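Local coordinates for protein amidohydrolase (Staphylococcus aureus, PDB 3NUR) that probably hydrolyses carbon-nitrogen bonds other than peptide bonds, as a calcium-bound TIM-barrel member of the amidohydrolase family, at residues 98-111 with 132-144. Numbering follows the deposited sequence.
Sequences SPSNLVGQKAIELC and FATLPINEPEAAA
Pro136 lies against the first turns of helix 104-124. Its CB meets Ala107 CB at 4.0 Å, and its CG meets CG1 of Ile108 at 3.9 Å. On the CD side of the ring sits Cys111. With chi1 at -74°, the Cys111 sulfur turns back beside its own backbone N, and SG comes 3.5 Å from Pro136 N. Ile108 reaches past the proline to the next helix, where its CD1 touches Ala142 CB at 3.5 Å and also packs on CG of Glu139. At the other end the Thr134 methyl CG2, opposite the backbone N (chi1 of OG1 -59°), meets Ser98 OG at 3.4 Å. That hydroxyl is hydrogen-bonded to Ser100 OG.

No clear direct hydrogen bond crosses between 98-111 and 132-144; two waters make the polar links. One accepts from Asn138 N at 3.0 Å and is within hydrogen-bonding distance of Ser100 O and Leu102 O, but may not serve both. The other accepts from Gly104 N and donates to Asn138 O and Glu139 OE2, the last at 2.6 Å. The Glu139 chain bends at chi2 (-72°), which puts OE2 3.2 Å from Gly104 CA. Glu139 is also the N-cap of helix 140-152, entered by a type I turn from Pro136.

Further out, Asn115 ND2 hydrogen-bonds to Thr134 O, and Tyr94 of strand 87-94 touches Pro99 and Thr134. The contact joins two consecutive beta-alpha connections of the TIM barrel. The helix side meets through apolar contacts on Pro136 and Ala142. Where the connecting loops meet, water mediates between backbone N-H and C=O groups and the Glu139 carboxylate.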
loop_
_atom_site.group_PDB
_atom_site.type_symbol
_atom_site.label_atom_id
_atom_site.label_comp_id
_atom_site.label_asym_id
_atom_site.label_seq_id
_atom_site.Cartn_x
_atom_site.Cartn_y
_atom_site.Cartn_z
ATOM N N SER A 98 10.889 4.074 -6.847
ATOM C CA SER A 98 9.741 4.567 -7.619
ATOM C C SER A 98 9.963 6.017 -8.108
ATOM O O SER A 98 10.443 6.846 -7.328
ATOM C CB SER A 98 8.477 4.515 -6.768
ATOM O OG SER A 98 7.345 4.976 -7.486
ATOM N N PRO A 99 9.583 6.340 -9.365
ATOM C CA PRO A 99 9.714 7.733 -9.845
ATOM C C PRO A 99 8.766 8.714 -9.144
ATOM O O PRO A 99 8.876 9.914 -9.374
ATOM C CB PRO A 99 9.408 7.631 -11.343
ATOM C CG PRO A 99 8.547 6.418 -11.481
ATOM C CD PRO A 99 8.996 5.463 -10.400
ATOM N N SER A 100 7.852 8.217 -8.274
ATOM C CA SER A 100 6.949 9.084 -7.511
ATOM C C SER A 100 7.738 10.007 -6.556
ATOM O O SER A 100 7.221 11.047 -6.156
ATOM C CB SER A 100 5.975 8.241 -6.696
ATOM O OG SER A 100 6.676 7.474 -5.730
ATOM N N ASN A 101 8.971 9.621 -6.171
ATOM C CA ASN A 101 9.762 10.442 -5.241
ATOM C C ASN A 101 10.552 11.573 -5.928
ATOM O O ASN A 101 11.136 12.410 -5.246
ATOM C CB ASN A 101 10.639 9.568 -4.336
ATOM C CG ASN A 101 9.825 8.860 -3.284
ATOM O OD1 ASN A 101 9.350 9.475 -2.322
ATOM N ND2 ASN A 101 9.512 7.588 -3.521
ATOM N N LEU A 102 10.543 11.610 -7.274
ATOM C CA LEU A 102 11.205 12.656 -8.058
ATOM C C LEU A 102 10.327 13.915 -8.108
ATOM O O LEU A 102 9.199 13.898 -7.637
ATOM C CB LEU A 102 11.471 12.156 -9.486
ATOM C CG LEU A 102 12.455 10.991 -9.632
ATOM C CD1 LEU A 102 12.544 10.573 -11.057
ATOM C CD2 LEU A 102 13.835 11.336 -9.078
ATOM N N VAL A 103 10.836 15.005 -8.709
ATOM C CA VAL A 103 10.072 16.240 -8.796
ATOM C C VAL A 103 9.844 16.656 -10.244
ATOM O O VAL A 103 10.577 16.239 -11.153
ATOM C CB VAL A 103 10.701 17.405 -7.949
ATOM C CG1 VAL A 103 10.854 17.023 -6.471
ATOM C CG2 VAL A 103 12.030 17.878 -8.537
ATOM N N GLY A 104 8.860 17.523 -10.416
ATOM C CA GLY A 104 8.512 18.183 -11.664
ATOM C C GLY A 104 8.223 17.316 -12.864
ATOM O O GLY A 104 7.714 16.201 -12.735
ATOM N N GLN A 105 8.563 17.850 -14.053
ATOM C CA GLN A 105 8.339 17.185 -15.333
ATOM C C GLN A 105 8.972 15.785 -15.408
ATOM O O GLN A 105 8.342 14.873 -15.969
ATOM C CB GLN A 105 8.816 18.094 -16.493
ATOM C CG GLN A 105 8.285 17.680 -17.883
ATOM C CD GLN A 105 6.769 17.582 -17.995
ATOM O OE1 GLN A 105 6.003 18.378 -17.431
ATOM N NE2 GLN A 105 6.302 16.609 -18.758
ATOM N N LYS A 106 10.202 15.618 -14.866
ATOM C CA LYS A 106 10.864 14.307 -14.869
ATOM C C LYS A 106 10.002 13.266 -14.120
ATOM O O LYS A 106 9.830 12.151 -14.627
ATOM C CB LYS A 106 12.263 14.378 -14.250
ATOM C CG LYS A 106 12.881 12.998 -14.033
ATOM C CD LYS A 106 14.034 12.703 -14.966
ATOM C CE LYS A 106 15.348 12.862 -14.247
ATOM N NZ LYS A 106 15.536 11.845 -13.172
ATOM N N ALA A 107 9.451 13.635 -12.933
ATOM C CA ALA A 107 8.577 12.744 -12.143
ATOM C C ALA A 107 7.334 12.389 -12.967
ATOM O O ALA A 107 6.969 11.208 -13.058
ATOM C CB ALA A 107 8.157 13.421 -10.837
ATOM N N ILE A 108 6.714 13.409 -13.598
ATOM C CA ILE A 108 5.527 13.214 -14.439
ATOM C C ILE A 108 5.792 12.218 -15.581
ATOM O O ILE A 108 5.046 11.238 -15.715
ATOM C CB ILE A 108 4.912 14.570 -14.920
ATOM C CG1 ILE A 108 4.471 15.447 -13.715
ATOM C CG2 ILE A 108 3.737 14.356 -15.898
ATOM C CD1 ILE A 108 4.228 17.005 -14.095
ATOM N N GLU A 109 6.840 12.475 -16.396
ATOM C CA GLU A 109 7.186 11.646 -17.554
ATOM C C GLU A 109 7.541 10.211 -17.165
ATOM O O GLU A 109 7.081 9.291 -17.823
ATOM C CB GLU A 109 8.306 12.278 -18.392
ATOM C CG GLU A 109 7.844 13.509 -19.156
ATOM C CD GLU A 109 8.906 14.275 -19.925
ATOM O OE1 GLU A 109 10.048 13.773 -20.056
ATOM O OE2 GLU A 109 8.591 15.391 -20.398
ATOM N N LEU A 110 8.329 10.026 -16.098
ATOM C CA LEU A 110 8.721 8.691 -15.660
ATOM C C LEU A 110 7.566 7.899 -15.067
ATOM O O LEU A 110 7.505 6.692 -15.306
ATOM C CB LEU A 110 9.969 8.700 -14.754
ATOM C CG LEU A 110 11.284 9.188 -15.417
ATOM C CD1 LEU A 110 12.394 9.232 -14.428
ATOM C CD2 LEU A 110 11.706 8.287 -16.585
ATOM N N CYS A 111 6.609 8.568 -14.358
ATOM C CA CYS A 111 5.422 7.854 -13.837
ATOM C C CYS A 111 4.545 7.410 -15.021
ATOM O O CYS A 111 4.045 6.276 -15.031
ATOM C CB CYS A 111 4.637 8.725 -12.863
ATOM S SG CYS A 111 5.435 8.919 -11.247
ATOM N N PHE A 132 -2.038 -0.983 -10.252
ATOM C CA PHE A 132 -2.169 0.152 -9.352
ATOM C C PHE A 132 -1.290 1.243 -9.951
ATOM O O PHE A 132 -0.173 0.959 -10.426
ATOM C CB PHE A 132 -1.742 -0.194 -7.898
ATOM C CG PHE A 132 -2.862 -0.609 -6.946
ATOM C CD1 PHE A 132 -4.177 -0.710 -7.388
ATOM C CD2 PHE A 132 -2.584 -0.955 -5.628
ATOM C CE1 PHE A 132 -5.210 -1.090 -6.509
ATOM C CE2 PHE A 132 -3.613 -1.352 -4.754
ATOM C CZ PHE A 132 -4.920 -1.391 -5.196
ATOM N N ALA A 133 -1.814 2.468 -9.973
ATOM C CA ALA A 133 -1.107 3.635 -10.533
ATOM C C ALA A 133 0.107 4.063 -9.710
ATOM O O ALA A 133 0.099 3.957 -8.474
ATOM C CB ALA A 133 -2.068 4.804 -10.618
ATOM N N THR A 134 1.143 4.551 -10.408
ATOM C CA THR A 134 2.347 5.170 -9.846
ATOM C C THR A 134 2.169 6.656 -10.176
ATOM O O THR A 134 1.961 7.009 -11.342
ATOM C CB THR A 134 3.636 4.537 -10.373
ATOM O OG1 THR A 134 3.609 3.145 -10.044
ATOM C CG2 THR A 134 4.891 5.176 -9.763
ATOM N N LEU A 135 2.138 7.505 -9.139
ATOM C CA LEU A 135 1.799 8.922 -9.306
ATOM C C LEU A 135 2.892 9.895 -8.973
ATOM O O LEU A 135 3.539 9.726 -7.953
ATOM C CB LEU A 135 0.559 9.276 -8.463
ATOM C CG LEU A 135 -0.686 8.386 -8.653
ATOM C CD1 LEU A 135 -1.741 8.736 -7.648
ATOM C CD2 LEU A 135 -1.222 8.491 -10.086
ATOM N N PRO A 136 3.022 11.003 -9.737
ATOM C CA PRO A 136 4.026 12.019 -9.381
ATOM C C PRO A 136 3.484 12.928 -8.265
ATOM O O PRO A 136 3.083 14.061 -8.506
ATOM C CB PRO A 136 4.242 12.755 -10.710
ATOM C CG PRO A 136 2.894 12.679 -11.402
ATOM C CD PRO A 136 2.288 11.360 -10.983
ATOM N N ILE A 137 3.446 12.414 -7.024
ATOM C CA ILE A 137 2.860 13.123 -5.865
ATOM C C ILE A 137 3.370 14.551 -5.618
ATOM O O ILE A 137 2.622 15.389 -5.099
ATOM C CB ILE A 137 2.857 12.266 -4.577
ATOM C CG1 ILE A 137 4.301 11.973 -4.094
ATOM C CG2 ILE A 137 1.990 10.980 -4.780
ATOM C CD1 ILE A 137 4.437 11.268 -2.744
ATOM N N ASN A 138 4.634 14.810 -5.994
ATOM C CA ASN A 138 5.251 16.122 -5.845
ATOM C C ASN A 138 4.676 17.159 -6.808
ATOM O O ASN A 138 4.931 18.349 -6.643
ATOM C CB ASN A 138 6.766 16.033 -5.875
ATOM C CG ASN A 138 7.307 15.325 -4.650
ATOM O OD1 ASN A 138 8.021 14.300 -4.734
ATOM N ND2 ASN A 138 6.883 15.800 -3.485
ATOM N N GLU A 139 3.825 16.710 -7.765
ATOM C CA GLU A 139 3.085 17.553 -8.717
ATOM C C GLU A 139 1.588 17.167 -8.559
ATOM O O GLU A 139 1.063 16.434 -9.403
ATOM C CB GLU A 139 3.606 17.267 -10.123
ATOM C CG GLU A 139 5.017 17.769 -10.358
ATOM C CD GLU A 139 5.082 19.281 -10.451
ATOM O OE1 GLU A 139 4.050 19.907 -10.784
ATOM O OE2 GLU A 139 6.162 19.838 -10.166
ATOM N N PRO A 140 0.894 17.587 -7.459
ATOM C CA PRO A 140 -0.451 17.034 -7.183
ATOM C C PRO A 140 -1.529 17.132 -8.242
ATOM O O PRO A 140 -2.281 16.173 -8.418
ATOM C CB PRO A 140 -0.861 17.698 -5.862
ATOM C CG PRO A 140 0.066 18.866 -5.704
ATOM C CD PRO A 140 1.356 18.414 -6.324
ATOM N N GLU A 141 -1.601 18.263 -8.966
ATOM C CA GLU A 141 -2.623 18.384 -10.005
ATOM C C GLU A 141 -2.288 17.455 -11.176
ATOM O O GLU A 141 -3.197 16.786 -11.686
ATOM C CB GLU A 141 -2.877 19.851 -10.409
ATOM C CG GLU A 141 -3.257 20.703 -9.207
ATOM C CD GLU A 141 -4.475 21.587 -9.358
ATOM O OE1 GLU A 141 -4.305 22.767 -9.741
ATOM O OE2 GLU A 141 -5.592 21.120 -9.034
ATOM N N ALA A 142 -0.978 17.319 -11.511
ATOM C CA ALA A 142 -0.536 16.403 -12.560
ATOM C C ALA A 142 -0.770 14.956 -12.099
ATOM O O ALA A 142 -1.160 14.118 -12.910
ATOM C CB ALA A 142 0.927 16.626 -12.885
ATOM N N ALA A 143 -0.573 14.681 -10.794
ATOM C CA ALA A 143 -0.797 13.346 -10.217
ATOM C C ALA A 143 -2.270 12.956 -10.310
ATOM O O ALA A 143 -2.580 11.815 -10.650
ATOM C CB ALA A 143 -0.338 13.304 -8.763
ATOM N N ALA A 144 -3.184 13.902 -10.035
ATOM C CA ALA A 144 -4.625 13.638 -10.129
ATOM C C ALA A 144 -5.048 13.340 -11.581
ATOM O O ALA A 144 -5.877 12.468 -11.802
ATOM C CB ALA A 144 -5.425 14.813 -9.562
HETATM O O HOH W 1 6.511 13.194 -7.647
HETATM O O HOH W 2 7.451 18.966 -8.101
#